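Diaminopimelate decarboxylase (Aquifex aeolicus, PDB 2P3E) probably catalyses the pyridoxal-phosphate-dependent decarboxylation of meso-diaminopimelate to L-lysine, the last step of the diaminopimelate route to lysine. Local coordinates at residues 103-108 and 124-129. Sequence-based numbering, arbitrary orientation.
Sequences RIVYAG and ILMFNV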
loop_
_atom_site.group_PDB
_atom_site.type_symbol
_atom_site.label_atom_id
_atom_site.label_comp_id
_atom_site.label_asym_id
_atom_site.label_seq_id
_atom_site.Cartn_x
_atom_site.Cartn_y
_atom_site.Cartn_z
ATOM N N ARG B 103 -29.426 3.791 5.808
ATOM C CA ARG B 103 -28.406 4.526 6.571
ATOM C C ARG B 103 -27.055 4.579 5.818
ATOM O O ARG B 103 -26.022 4.860 6.408
ATOM C CB ARG B 103 -28.219 3.911 7.951
ATOM C CG ARG B 103 -29.513 3.817 8.811
ATOM C CD ARG B 103 -29.213 3.720 10.313
ATOM N NE ARG B 103 -28.226 2.677 10.641
ATOM C CZ ARG B 103 -28.477 1.536 11.299
ATOM N NH1 ARG B 103 -29.714 1.257 11.733
ATOM N NH2 ARG B 103 -27.480 0.675 11.544
ATOM N N ILE B 104 -27.077 4.325 4.512
ATOM C CA ILE B 104 -25.846 4.306 3.713
ATOM C C ILE B 104 -25.788 5.488 2.746
ATOM O O ILE B 104 -26.754 5.740 2.000
ATOM C CB ILE B 104 -25.700 2.963 2.947
ATOM C CG1 ILE B 104 -25.633 1.800 3.946
ATOM C CG2 ILE B 104 -24.510 3.001 1.926
ATOM C CD1 ILE B 104 -25.481 0.420 3.298
ATOM N N VAL B 105 -24.663 6.218 2.780
ATOM C CA VAL B 105 -24.404 7.303 1.835
ATOM C C VAL B 105 -23.124 6.996 1.031
ATOM O O VAL B 105 -22.175 6.424 1.563
ATOM C CB VAL B 105 -24.311 8.695 2.534
ATOM C CG1 VAL B 105 -25.654 9.064 3.210
ATOM C CG2 VAL B 105 -23.166 8.729 3.566
ATOM N N TYR B 106 -23.105 7.387 -0.237
ATOM C CA TYR B 106 -22.051 6.940 -1.138
ATOM C C TYR B 106 -21.322 8.153 -1.706
ATOM O O TYR B 106 -21.896 8.906 -2.502
ATOM C CB TYR B 106 -22.659 6.074 -2.258
ATOM C CG TYR B 106 -21.702 5.285 -3.188
ATOM C CD1 TYR B 106 -22.206 4.282 -4.022
ATOM C CD2 TYR B 106 -20.332 5.519 -3.219
ATOM C CE1 TYR B 106 -21.372 3.551 -4.881
ATOM C CE2 TYR B 106 -19.490 4.790 -4.082
ATOM C CZ TYR B 106 -20.021 3.808 -4.905
ATOM O OH TYR B 106 -19.198 3.070 -5.761
ATOM N N ALA B 107 -20.067 8.337 -1.297
ATOM C CA ALA B 107 -19.256 9.469 -1.765
ATOM C C ALA B 107 -18.142 9.054 -2.726
ATOM O O ALA B 107 -18.014 7.895 -3.093
ATOM C CB ALA B 107 -18.681 10.226 -0.605
ATOM N N GLY B 108 -17.348 10.032 -3.132
ATOM C CA GLY B 108 -16.142 9.775 -3.923
ATOM C C GLY B 108 -16.390 9.669 -5.413
ATOM O O GLY B 108 -17.538 9.675 -5.885
ATOM N N ILE B 124 -29.923 3.032 -1.586
ATOM C CA ILE B 124 -29.158 3.684 -0.508
ATOM C C ILE B 124 -29.779 5.057 -0.226
ATOM O O ILE B 124 -30.543 5.564 -1.056
ATOM C CB ILE B 124 -27.645 3.800 -0.837
ATOM C CG1 ILE B 124 -27.423 4.660 -2.088
ATOM C CG2 ILE B 124 -27.014 2.402 -0.969
ATOM C CD1 ILE B 124 -26.004 5.191 -2.228
ATOM N N LEU B 125 -29.463 5.640 0.931
ATOM C CA LEU B 125 -30.063 6.904 1.362
ATOM C C LEU B 125 -29.791 8.025 0.357
ATOM O O LEU B 125 -30.716 8.736 -0.073
ATOM C CB LEU B 125 -29.573 7.288 2.767
ATOM C CG LEU B 125 -30.170 8.547 3.404
ATOM C CD1 LEU B 125 -31.718 8.450 3.567
ATOM C CD2 LEU B 125 -29.513 8.816 4.750
ATOM N N MET B 126 -28.528 8.145 -0.051
ATOM C CA MET B 126 -28.096 9.281 -0.824
ATOM C C MET B 126 -26.751 9.038 -1.511
ATOM O O MET B 126 -25.819 8.527 -0.890
ATOM C CB MET B 126 -27.972 10.463 0.137
ATOM C CG MET B 126 -27.776 11.817 -0.468
ATOM S SD MET B 126 -28.143 13.025 0.810
ATOM C CE MET B 126 -26.617 13.156 1.760
ATOM N N PHE B 127 -26.674 9.419 -2.786
ATOM C CA PHE B 127 -25.407 9.576 -3.502
ATOM C C PHE B 127 -24.876 11.004 -3.326
ATOM O O PHE B 127 -25.576 11.994 -3.638
ATOM C CB PHE B 127 -25.593 9.310 -4.995
ATOM C CG PHE B 127 -25.911 7.884 -5.326
ATOM C CD1 PHE B 127 -24.896 6.983 -5.638
ATOM C CD2 PHE B 127 -27.234 7.431 -5.292
ATOM C CE1 PHE B 127 -25.203 5.645 -5.934
ATOM C CE2 PHE B 127 -27.550 6.098 -5.589
ATOM C CZ PHE B 127 -26.536 5.212 -5.914
ATOM N N ASN B 128 -23.654 11.117 -2.813
ATOM C CA ASN B 128 -22.952 12.398 -2.779
ATOM C C ASN B 128 -22.148 12.555 -4.057
ATOM O O ASN B 128 -21.072 11.960 -4.228
ATOM C CB ASN B 128 -22.090 12.539 -1.511
ATOM C CG ASN B 128 -22.933 12.589 -0.254
ATOM O OD1 ASN B 128 -24.004 13.210 -0.239
ATOM N ND2 ASN B 128 -22.462 11.949 0.806
ATOM N N VAL B 129 -22.702 13.368 -4.956
ATOM C CA VAL B 129 -22.280 13.431 -6.326
ATOM C C VAL B 129 -21.092 14.367 -6.505
ATOM O O VAL B 129 -21.064 15.493 -5.979
ATOM C CB VAL B 129 -23.471 13.793 -7.279
ATOM C CG1 VAL B 129 -22.994 13.980 -8.681
ATOM C CG2 VAL B 129 -24.530 12.678 -7.266
#
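Y106 pairs with F127 in a parallel bridge and bonds to the residues flanking it: its N donates to M126 O (3.0 Å) and its O accepts from N128 N (2.8 Å). At the entry to the pair, L125 N reaches I104 O, a more bent bond (130° at the hydrogen). The strand axes, 4.8 Å apart, diverge by 23°, a moderate twist.

Branched I124 is the wedge, sending one methyl to a ring and another to I104. CG1, held between its backbone N and carbonyl carbon (chi1 62°), carries CD1 over the centre of the F127 ring. That methyl also lies 3.5 Å from Y106 CB, while CG2 meets I104 CG2. With an alanine here both methyls are gone, which would probably open a gap beside Y106 CB and I104 and uncover that ring face. The two rings, near parallel but slid apart, touch through CD1 of Y106 and CE1 of F127. On the other face, compact V105 lies alongside M126, CG1 4.1 Å from CB.

In this right-handed beta-alpha-beta crossover of the TIM-barrel domain, helix 113-121 covers Y106 and F127. V105 and M126 face D240 in the barrel interior; V105 and N128 also touch E279, which probably binds pyridoxal phosphate, as in relatives. Strands 82-85 and 149-156 continue the sheet.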